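PDB 4DVE: biotin transporter BioY from Lactococcus lactis subsp. cremoris, which binds biotin as the membrane-embedded S component of an ECF-type ABC transporter and probably works with the energy-coupling complex to take the vitamin into the cell. Local coordinates for residues A[111-116]-A[132-137]; A[55-60]-A[178-183]; A[77-82]-A[93-98]. One frame throughout, in Å; residues are numbered along the deposited sequence.

Starting from the N terminus, after helix 13-33 the chain enters helix 52-80, and residues 55-60 near its beginning open contact 2. The far end of the same helix makes contact 3, where 77-82 meets 93-98 across a short loop. Contact 1 follows in series, joining helices 100-119 and 128-155 as a hairpin. Contact 2 closes only when 178-183 arrives on helix 170-189, so contacts 1 and 3 both nest inside its long loop. Contacts 1 and 2, with centres 10 Å apart, share a core in which Val135 touches Met56. Contact 3 lies on the opposite side of the chain's centre, its centre 24 Å from that of contact 2.

Contact 1 (A[111-116]-A[132-137]); sequences FLIGFF and LIIVLL. With BNG (nonyl beta-D-glucopyranoside), chain F.
The carbonyl O of Ile113 faces the side chain of Ile134, whose methyl CG2 lies 4.0 Å away; the seam between the two segments is made of apolar side chains and backbone. They belong to consecutive transmembrane helices, 100-119 and 128-155, which form an antiparallel helical hairpin in the six-helix S-component fold. The local axes run at 155° to each other and approach to 9.4 Å.

Ile134 supplies the inward-pointing group. With CG2 anti to the backbone N (chi1, defined by CG1, is -66°), that methyl settles against the CA and O of Ile113 and comes within 4.1 Å of Phe116 CB. Its other branch reaches along the neighbouring helix, CD1 ending near the carbonyl O of Phe116. Leu120 and Ile122 of the connecting loop also pack on Ile134, so the turn of the hairpin closes over this part of the seam.

Ile113 answers from the other side with its long branch. The extended chain carries CD1 onto the backbone of helix 128-155, 4.0 Å from Val135 CA and 4.2 Å from Val135 CG2. Phe138 packs on Ile113 too, and Val135 continues inward to Met56 and Ala177, linking the hairpin to helices 52-80 and 170-189.

Phe116 touches Ile134 through CB, while its ring turns away from 132-137. One ring face takes the CD2 edge atom of Phe115, 3.7 Å above the plane and over the centre; the ring also meets that of Phe138, nearly parallel at about 10°. A nonyl glucoside sits beside helix 100-119, with its C1 at the edge of the Phe111 ring, 3.9 Å from CE2, and its sugar O4 near the plane of the Phe115 ring.

Contact 2 (A[55-60]-A[178-183]); sequences IMMAGG and ILTVVI
Helices 52-80 and 170-189 run side by side here in roughly the same direction, their local axes 33° apart and 9.4 Å at closest approach, with Met57 and Thr180 opposite each other at a CA-to-CA distance of 5.6 Å. Although 117 residues separate the two segments, they pack as parallel neighbours in the membrane helix bundle of the S component. Both methionines are selenomethionines, so each carries SE where sulfur would be.

Thr180 is the wedge, fitting between Met56 and Met57. Its methyl CG2 lies 3.7 Å from Met57 CG and close to Met57 CA, while OG1 is 3.5 Å from the same CG and 3.6 Å from Met56 CB. These are van der Waals contacts with carbon. The hydroxyl finds its polar partner in its own helix: chi1 of -70° places OG1 beside the backbone N, where it hydrogen-bonds to the carbonyl O of Lys176, one turn back. That bond satisfies the buried hydroxyl and limits its rotation, allowing an otherwise apolar interface to accept a threonine. Lys176 itself lines the biotin pocket.

The two selenomethionines then diverge. Met56 crosses Thr180 at about a right angle and continues past it to Val135 and Val140 of helix 128-155 and to Ala177, joining three helices at one side chain. Met57 passes more obliquely and reaches Phe29 of helix 13-33 and Val184. At the C-terminal end of 55-60, the carbonyl O of Gly60 is hydrogen-bonded to NH2 of Arg188, further along helix 170-189, adding a polar tie between the same two helices. Met57 is extended as far as SE and then bends, chi3 55°, which carries its terminal methyl CE to within 4.0 Å of Ile183 CG2.

Contact 3 (A[77-82]-A[93-98]); sequences LALIGL and ASFLGP. With BNG (nonyl beta-D-glucopyranoside), chain G.
Phe95 is packed closely where it meets Ala78 and Leu79. Leu79 CD2 stands over one face of the ring, 3.7 Å from its centroid and 14° off the normal, a CH-pi contact; Ala78 CB approaches in the ring plane, 3.8 Å from CE1. Phe95 CG lies beside its backbone N, chi1 -81°, which extends the ring toward the helix. Arg103, a biotin-pocket residue, makes a cation-pi contact with this ring and is also hydrogen-bonded through NH1 to Ser94 OG. With an alanine in place of Phe95, Leu79 CD2 would probably lose the face it rests on, and Arg103 would be left without its aromatic partner.

The contact joins the C-terminal end of transmembrane helix 52-80 to a 3-10 turn in the loop leading to helix 100-119. Gly81 is the first residue to leave helical backbone angles, in a Schellman motif: its phi is positive, and Leu82 N reaches back to Leu77 O at 3.0 Å.

The packing loosens outward: Ala78, at the ring edge, is buried, whereas Leu79 is exposed even with CD2 resting on the ring face. Beyond the helix end, Gly81 O accepts a hydrogen bond from O6 of a nonyl glucoside at 2.8 Å.

Contact 1 (A[111-116]-A[132-137])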
loop_
_atom_site.group_PDB
_atom_site.type_symbol
_atom_site.label_atom_id
_atom_site.label_comp_id
_atom_site.label_asym_id
_atom_site.label_seq_id
_atom_site.Cartn_x
_atom_site.Cartn_y
_atom_site.Cartn_z
ATOM N N PHE A 111 -8.234 2.360 -0.888
ATOM C CA PHE A 111 -9.596 2.630 -1.305
ATOM C C PHE A 111 -10.027 1.652 -2.409
ATOM O O PHE A 111 -11.079 1.033 -2.349
ATOM C CB PHE A 111 -9.752 4.077 -1.810
ATOM C CG PHE A 111 -11.086 4.308 -2.409
ATOM C CD1 PHE A 111 -11.268 4.264 -3.783
ATOM C CD2 PHE A 111 -12.204 4.435 -1.586
ATOM C CE1 PHE A 111 -12.536 4.416 -4.334
ATOM C CE2 PHE A 111 -13.475 4.588 -2.128
ATOM C CZ PHE A 111 -13.636 4.566 -3.503
ATOM N N LEU A 112 -9.188 1.511 -3.423
ATOM C CA LEU A 112 -9.479 0.599 -4.506
ATOM C C LEU A 112 -9.601 -0.827 -4.037
ATOM O O LEU A 112 -10.559 -1.504 -4.391
ATOM C CB LEU A 112 -8.426 0.720 -5.606
ATOM C CG LEU A 112 -8.466 2.075 -6.309
ATOM C CD1 LEU A 112 -7.190 2.313 -7.159
ATOM C CD2 LEU A 112 -9.720 2.189 -7.175
ATOM N N ILE A 113 -8.622 -1.311 -3.283
ATOM C CA ILE A 113 -8.656 -2.693 -2.787
ATOM C C ILE A 113 -9.906 -2.915 -1.900
ATOM O O ILE A 113 -10.674 -3.864 -2.105
ATOM C CB ILE A 113 -7.363 -3.057 -2.022
ATOM C CG1 ILE A 113 -6.179 -3.161 -3.011
ATOM C CG2 ILE A 113 -7.542 -4.366 -1.251
ATOM C CD1 ILE A 113 -4.830 -3.482 -2.368
ATOM N N GLY A 114 -10.119 -2.013 -0.950
ATOM C CA GLY A 114 -11.251 -2.112 -0.015
ATOM C C GLY A 114 -12.600 -2.050 -0.725
ATOM O O GLY A 114 -13.533 -2.812 -0.404
ATOM N N PHE A 115 -12.705 -1.133 -1.678
ATOM C CA PHE A 115 -13.918 -0.972 -2.466
ATOM C C PHE A 115 -14.315 -2.241 -3.249
ATOM O O PHE A 115 -15.487 -2.630 -3.264
ATOM C CB PHE A 115 -13.768 0.182 -3.462
ATOM C CG PHE A 115 -14.992 0.395 -4.311
ATOM C CD1 PHE A 115 -16.035 1.194 -3.860
ATOM C CD2 PHE A 115 -15.101 -0.200 -5.557
ATOM C CE1 PHE A 115 -17.184 1.375 -4.638
ATOM C CE2 PHE A 115 -16.238 -0.027 -6.335
ATOM C CZ PHE A 115 -17.285 0.757 -5.870
ATOM N N PHE A 116 -13.351 -2.864 -3.926
ATOM C CA PHE A 116 -13.662 -4.052 -4.704
ATOM C C PHE A 116 -13.821 -5.318 -3.859
ATOM O O PHE A 116 -14.621 -6.212 -4.229
ATOM C CB PHE A 116 -12.688 -4.228 -5.870
ATOM C CG PHE A 116 -12.944 -3.265 -6.989
ATOM C CD1 PHE A 116 -14.069 -3.428 -7.815
ATOM C CD2 PHE A 116 -12.149 -2.152 -7.169
ATOM C CE1 PHE A 116 -14.337 -2.529 -8.832
ATOM C CE2 PHE A 116 -12.408 -1.248 -8.180
ATOM C CZ PHE A 116 -13.505 -1.436 -9.017
ATOM N N LEU A 132 -6.451 -12.046 -4.115
ATOM C CA LEU A 132 -5.076 -11.891 -4.592
ATOM C C LEU A 132 -5.041 -11.093 -5.906
ATOM O O LEU A 132 -4.191 -10.233 -6.092
ATOM C CB LEU A 132 -4.373 -13.254 -4.767
ATOM C CG LEU A 132 -2.936 -13.224 -5.327
ATOM C CD1 LEU A 132 -2.008 -12.324 -4.503
ATOM C CD2 LEU A 132 -2.354 -14.639 -5.445
ATOM N N ILE A 133 -5.986 -11.367 -6.793
ATOM C CA ILE A 133 -6.036 -10.650 -8.049
ATOM C C ILE A 133 -6.365 -9.165 -7.833
ATOM O O ILE A 133 -5.768 -8.310 -8.477
ATOM C CB ILE A 133 -7.010 -11.309 -9.044
ATOM C CG1 ILE A 133 -6.517 -12.725 -9.416
ATOM C CG2 ILE A 133 -7.192 -10.422 -10.276
ATOM C CD1 ILE A 133 -5.042 -12.816 -9.815
ATOM N N ILE A 134 -7.301 -8.864 -6.935
ATOM C CA ILE A 134 -7.611 -7.464 -6.575
ATOM C C ILE A 134 -6.382 -6.764 -5.984
ATOM O O ILE A 134 -6.048 -5.609 -6.351
ATOM C CB ILE A 134 -8.829 -7.377 -5.616
ATOM C CG1 ILE A 134 -10.092 -7.856 -6.337
ATOM C CG2 ILE A 134 -9.030 -5.952 -5.066
ATOM C CD1 ILE A 134 -11.195 -8.279 -5.364
ATOM N N VAL A 135 -5.673 -7.458 -5.102
ATOM C CA VAL A 135 -4.477 -6.884 -4.505
ATOM C C VAL A 135 -3.400 -6.652 -5.576
ATOM O O VAL A 135 -2.773 -5.601 -5.611
ATOM C CB VAL A 135 -3.940 -7.731 -3.321
ATOM C CG1 VAL A 135 -2.558 -7.227 -2.878
ATOM C CG2 VAL A 135 -4.940 -7.702 -2.151
ATOM N N LEU A 136 -3.219 -7.616 -6.471
ATOM C CA LEU A 136 -2.265 -7.486 -7.582
ATOM C C LEU A 136 -2.626 -6.280 -8.459
ATOM O O LEU A 136 -1.770 -5.428 -8.793
ATOM C CB LEU A 136 -2.328 -8.746 -8.449
ATOM C CG LEU A 136 -1.249 -9.337 -9.348
ATOM C CD1 LEU A 136 -1.845 -9.847 -10.676
ATOM C CD2 LEU A 136 0.003 -8.503 -9.539
ATOM N N LEU A 137 -3.902 -6.197 -8.830
ATOM C CA LEU A 137 -4.329 -5.141 -9.742
ATOM C C LEU A 137 -4.063 -3.750 -9.165
ATOM O O LEU A 137 -3.489 -2.871 -9.853
ATOM C CB LEU A 137 -5.791 -5.309 -10.106
ATOM C CG LEU A 137 -6.412 -4.715 -11.350
ATOM C CD1 LEU A 137 -5.693 -5.156 -12.638
ATOM C CD2 LEU A 137 -7.885 -5.177 -11.385
HETATM C C1 BNG F . -16.295 4.815 0.517
HETATM C C2 BNG F . -17.031 3.601 1.071
HETATM C C3 BNG F . -17.483 2.678 -0.054
HETATM C C4 BNG F . -18.207 3.459 -1.145
HETATM C C5 BNG F . -17.401 4.682 -1.565
HETATM C C6 BNG F . -18.159 5.505 -2.600
HETATM C "C1'" BNG F . -15.039 6.703 1.177
HETATM C "C2'" BNG F . -13.818 6.665 2.089
HETATM C "C3'" BNG F . -13.219 8.056 2.258
HETATM C "C4'" BNG F . -11.696 7.997 2.265
HETATM C "C5'" BNG F . -11.118 8.944 3.311
HETATM C "C6'" BNG F . -9.963 9.753 2.735
HETATM C "C7'" BNG F . -8.862 9.946 3.771
HETATM C "C8'" BNG F . -7.798 10.913 3.264
HETATM C "C9'" BNG F . -6.637 10.996 4.230
HETATM O O1 BNG F . -15.968 5.701 1.585
HETATM O O2 BNG F . -16.166 2.884 1.959
HETATM O O3 BNG F . -18.358 1.674 0.475
HETATM O O4 BNG F . -18.414 2.611 -2.281
HETATM O O5 BNG F . -17.131 5.489 -0.422
HETATM O O6 BNG F . -18.249 6.864 -2.157
#

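Contact 2 (A[55-60]-A[178-183])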
loop_
_atom_site.group_PDB
_atom_site.type_symbol
_atom_site.label_atom_id
_atom_site.label_comp_id
_atom_site.label_asym_id
_atom_site.label_seq_id
_atom_site.Cartn_x
_atom_site.Cartn_y
_atom_site.Cartn_z
ATOM N N ILE A 55 0.906 -0.941 2.639
ATOM C CA ILE A 55 -0.062 -0.206 1.868
ATOM C C ILE A 55 -1.096 -1.170 1.291
ATOM O O ILE A 55 -2.278 -0.869 1.279
ATOM C CB ILE A 55 0.574 0.580 0.694
ATOM C CG1 ILE A 55 1.706 1.504 1.181
ATOM C CG2 ILE A 55 -0.503 1.381 -0.046
ATOM C CD1 ILE A 55 1.302 2.460 2.292
HETATM N N MSE A 56 -0.635 -2.336 0.852
HETATM C CA MSE A 56 -1.503 -3.346 0.264
HETATM C C MSE A 56 -2.453 -3.942 1.267
HETATM O O MSE A 56 -3.604 -4.267 0.922
HETATM C CB MSE A 56 -0.690 -4.513 -0.307
HETATM C CG MSE A 56 0.107 -4.115 -1.514
HETATM SE SE MSE A 56 1.114 -5.672 -2.208
HETATM C CE MSE A 56 2.688 -4.710 -2.913
HETATM N N MSE A 57 -1.980 -4.136 2.495
HETATM C CA MSE A 57 -2.781 -4.765 3.549
HETATM C C MSE A 57 -3.879 -3.907 4.145
HETATM O O MSE A 57 -4.887 -4.443 4.640
HETATM C CB MSE A 57 -1.856 -5.130 4.709
HETATM C CG MSE A 57 -0.903 -6.274 4.366
HETATM SE SE MSE A 57 0.550 -6.371 5.709
HETATM C CE MSE A 57 -0.627 -6.525 7.288
ATOM N N ALA A 58 -3.685 -2.586 4.135
ATOM C CA ALA A 58 -4.557 -1.632 4.837
ATOM C C ALA A 58 -6.031 -1.722 4.426
ATOM O O ALA A 58 -6.923 -1.762 5.290
ATOM C CB ALA A 58 -4.037 -0.204 4.644
ATOM N N GLY A 59 -6.284 -1.711 3.119
ATOM C CA GLY A 59 -7.658 -1.823 2.581
ATOM C C GLY A 59 -8.336 -3.169 2.804
ATOM O O GLY A 59 -9.559 -3.242 2.955
ATOM N N GLY A 60 -7.554 -4.250 2.835
ATOM C CA GLY A 60 -8.097 -5.577 3.077
ATOM C C GLY A 60 -8.433 -5.834 4.535
ATOM O O GLY A 60 -9.193 -6.764 4.847
ATOM N N ILE A 178 1.004 -11.821 -2.210
ATOM C CA ILE A 178 0.650 -13.157 -1.739
ATOM C C ILE A 178 0.658 -13.174 -0.214
ATOM O O ILE A 178 -0.264 -13.724 0.419
ATOM C CB ILE A 178 1.635 -14.281 -2.183
ATOM C CG1 ILE A 178 1.730 -14.490 -3.703
ATOM C CG2 ILE A 178 1.281 -15.606 -1.551
ATOM C CD1 ILE A 178 0.468 -14.302 -4.483
ATOM N N LEU A 179 1.716 -12.624 0.376
ATOM C CA LEU A 179 1.814 -12.578 1.842
ATOM C C LEU A 179 0.700 -11.707 2.419
ATOM O O LEU A 179 0.180 -11.996 3.510
ATOM C CB LEU A 179 3.181 -12.042 2.297
ATOM C CG LEU A 179 4.355 -13.009 2.125
ATOM C CD1 LEU A 179 5.696 -12.283 2.274
ATOM C CD2 LEU A 179 4.227 -14.151 3.134
ATOM N N THR A 180 0.366 -10.627 1.702
ATOM C CA THR A 180 -0.767 -9.769 2.082
ATOM C C THR A 180 -2.065 -10.576 2.211
ATOM O O THR A 180 -2.744 -10.512 3.238
ATOM C CB THR A 180 -0.967 -8.589 1.103
ATOM O OG1 THR A 180 0.111 -7.642 1.255
ATOM C CG2 THR A 180 -2.318 -7.881 1.355
ATOM N N VAL A 181 -2.394 -11.356 1.191
ATOM C CA VAL A 181 -3.632 -12.135 1.220
ATOM C C VAL A 181 -3.602 -13.158 2.365
ATOM O O VAL A 181 -4.563 -13.240 3.155
ATOM C CB VAL A 181 -3.955 -12.769 -0.139
ATOM C CG1 VAL A 181 -5.240 -13.633 -0.065
ATOM C CG2 VAL A 181 -4.094 -11.667 -1.184
ATOM N N VAL A 182 -2.490 -13.890 2.493
ATOM C CA VAL A 182 -2.342 -14.876 3.577
ATOM C C VAL A 182 -2.511 -14.221 4.961
ATOM O O VAL A 182 -3.318 -14.676 5.785
ATOM C CB VAL A 182 -0.966 -15.593 3.532
ATOM C CG1 VAL A 182 -0.809 -16.513 4.736
ATOM C CG2 VAL A 182 -0.804 -16.392 2.233
ATOM N N ILE A 183 -1.757 -13.151 5.208
ATOM C CA ILE A 183 -1.804 -12.449 6.493
ATOM C C ILE A 183 -3.191 -11.850 6.796
ATOM O O ILE A 183 -3.758 -12.100 7.886
ATOM C CB ILE A 183 -0.715 -11.381 6.594
ATOM C CG1 ILE A 183 0.668 -12.039 6.682
ATOM C CG2 ILE A 183 -0.904 -10.483 7.810
ATOM C CD1 ILE A 183 1.796 -11.047 6.388
#

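Contact 3 (A[77-82]-A[93-98])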
loop_
_atom_site.group_PDB
_atom_site.type_symbol
_atom_site.label_atom_id
_atom_site.label_comp_id
_atom_site.label_asym_id
_atom_site.label_seq_id
_atom_site.Cartn_x
_atom_site.Cartn_y
_atom_site.Cartn_z
ATOM N N LEU A 77 2.468 12.205 7.681
ATOM C CA LEU A 77 3.668 12.254 8.507
ATOM C C LEU A 77 4.917 12.478 7.651
ATOM O O LEU A 77 5.795 13.264 8.010
ATOM C CB LEU A 77 3.787 10.989 9.370
ATOM C CG LEU A 77 2.831 10.865 10.569
ATOM C CD1 LEU A 77 3.115 9.594 11.343
ATOM C CD2 LEU A 77 2.939 12.047 11.533
ATOM N N ALA A 78 4.987 11.800 6.511
ATOM C CA ALA A 78 6.107 11.987 5.588
ATOM C C ALA A 78 6.094 13.408 5.022
ATOM O O ALA A 78 7.141 14.070 4.968
ATOM C CB ALA A 78 6.076 10.943 4.466
ATOM N N LEU A 79 4.908 13.894 4.662
ATOM C CA LEU A 79 4.791 15.214 4.039
ATOM C C LEU A 79 5.227 16.354 4.952
ATOM O O LEU A 79 5.774 17.350 4.492
ATOM C CB LEU A 79 3.378 15.456 3.547
ATOM C CG LEU A 79 3.036 14.679 2.279
ATOM C CD1 LEU A 79 1.534 14.396 2.213
ATOM C CD2 LEU A 79 3.537 15.454 1.058
ATOM N N ILE A 80 4.969 16.224 6.250
ATOM C CA ILE A 80 5.352 17.281 7.166
ATOM C C ILE A 80 6.795 17.135 7.627
ATOM O O ILE A 80 7.299 18.013 8.294
ATOM C CB ILE A 80 4.393 17.387 8.364
ATOM C CG1 ILE A 80 4.530 16.183 9.304
ATOM C CG2 ILE A 80 2.957 17.507 7.856
ATOM C CD1 ILE A 80 3.397 16.115 10.305
ATOM N N GLY A 81 7.458 16.025 7.300
ATOM C CA GLY A 81 8.897 15.941 7.526
ATOM C C GLY A 81 9.423 14.826 8.397
ATOM O O GLY A 81 10.619 14.756 8.613
ATOM N N LEU A 82 8.565 13.958 8.931
ATOM C CA LEU A 82 9.093 12.845 9.728
ATOM C C LEU A 82 9.710 11.815 8.794
ATOM O O LEU A 82 9.184 11.558 7.701
ATOM C CB LEU A 82 8.030 12.201 10.616
ATOM C CG LEU A 82 7.516 12.999 11.811
ATOM C CD1 LEU A 82 6.554 12.103 12.580
ATOM C CD2 LEU A 82 8.635 13.518 12.729
ATOM N N ALA A 93 9.326 17.877 -0.232
ATOM C CA ALA A 93 10.102 17.957 -1.482
ATOM C C ALA A 93 10.420 16.571 -2.051
ATOM O O ALA A 93 10.378 16.385 -3.259
ATOM C CB ALA A 93 11.383 18.776 -1.286
ATOM N N SER A 94 10.692 15.585 -1.195
ATOM C CA SER A 94 10.957 14.218 -1.686
ATOM C C SER A 94 9.790 13.611 -2.504
ATOM O O SER A 94 9.999 12.672 -3.251
ATOM C CB SER A 94 11.283 13.267 -0.533
ATOM O OG SER A 94 10.104 12.948 0.204
ATOM N N PHE A 95 8.574 14.134 -2.343
ATOM C CA PHE A 95 7.417 13.658 -3.100
ATOM C C PHE A 95 7.413 14.109 -4.552
ATOM O O PHE A 95 6.637 13.587 -5.353
ATOM C CB PHE A 95 6.094 14.106 -2.446
ATOM C CG PHE A 95 5.670 13.245 -1.280
ATOM C CD1 PHE A 95 6.313 13.355 -0.048
ATOM C CD2 PHE A 95 4.647 12.315 -1.426
ATOM C CE1 PHE A 95 5.918 12.549 1.027
ATOM C CE2 PHE A 95 4.260 11.501 -0.369
ATOM C CZ PHE A 95 4.895 11.623 0.857
ATOM N N LEU A 96 8.233 15.096 -4.890
ATOM C CA LEU A 96 8.409 15.490 -6.282
ATOM C C LEU A 96 9.559 14.734 -6.930
ATOM O O LEU A 96 9.871 14.983 -8.088
ATOM C CB LEU A 96 8.679 17.005 -6.406
ATOM C CG LEU A 96 7.512 17.924 -6.061
ATOM C CD1 LEU A 96 7.921 19.393 -6.208
ATOM C CD2 LEU A 96 6.309 17.582 -6.932
ATOM N N GLY A 97 10.209 13.844 -6.182
ATOM C CA GLY A 97 11.364 13.124 -6.696
ATOM C C GLY A 97 10.968 11.898 -7.527
ATOM O O GLY A 97 9.793 11.698 -7.863
ATOM N N PRO A 98 11.955 11.044 -7.818
ATOM C CA PRO A 98 11.755 9.913 -8.756
ATOM C C PRO A 98 10.688 8.904 -8.320
ATOM O O PRO A 98 10.027 8.327 -9.177
ATOM C CB PRO A 98 13.124 9.250 -8.846
ATOM C CG PRO A 98 14.079 10.133 -8.089
ATOM C CD PRO A 98 13.351 11.211 -7.365
HETATM C C1 BNG G . 15.078 14.279 9.302
HETATM C C2 BNG G . 16.290 13.403 9.013
HETATM C C3 BNG G . 16.722 13.533 7.557
HETATM C C4 BNG G . 15.534 13.364 6.617
HETATM C C5 BNG G . 14.366 14.242 7.051
HETATM C C6 BNG G . 13.153 14.015 6.157
HETATM C "C1'" BNG G . 13.831 15.135 11.116
HETATM C "C2'" BNG G . 12.976 14.650 12.280
HETATM C "C3'" BNG G . 13.633 13.470 12.986
HETATM C "C4'" BNG G . 13.058 13.281 14.385
HETATM C "C5'" BNG G . 13.515 11.958 14.990
HETATM C "C6'" BNG G . 12.657 10.803 14.487
HETATM C "C7'" BNG G . 13.446 9.499 14.480
HETATM C "C8'" BNG G . 14.884 9.730 14.930
HETATM C "C9'" BNG G . 14.927 10.365 16.303
HETATM O O1 BNG G . 14.644 14.063 10.643
HETATM O O2 BNG G . 17.373 13.789 9.867
HETATM O O3 BNG G . 17.710 12.539 7.262
HETATM O O4 BNG G . 15.926 13.713 5.285
HETATM O O5 BNG G . 14.024 13.943 8.402
HETATM O O6 BNG G . 12.200 15.063 6.372
#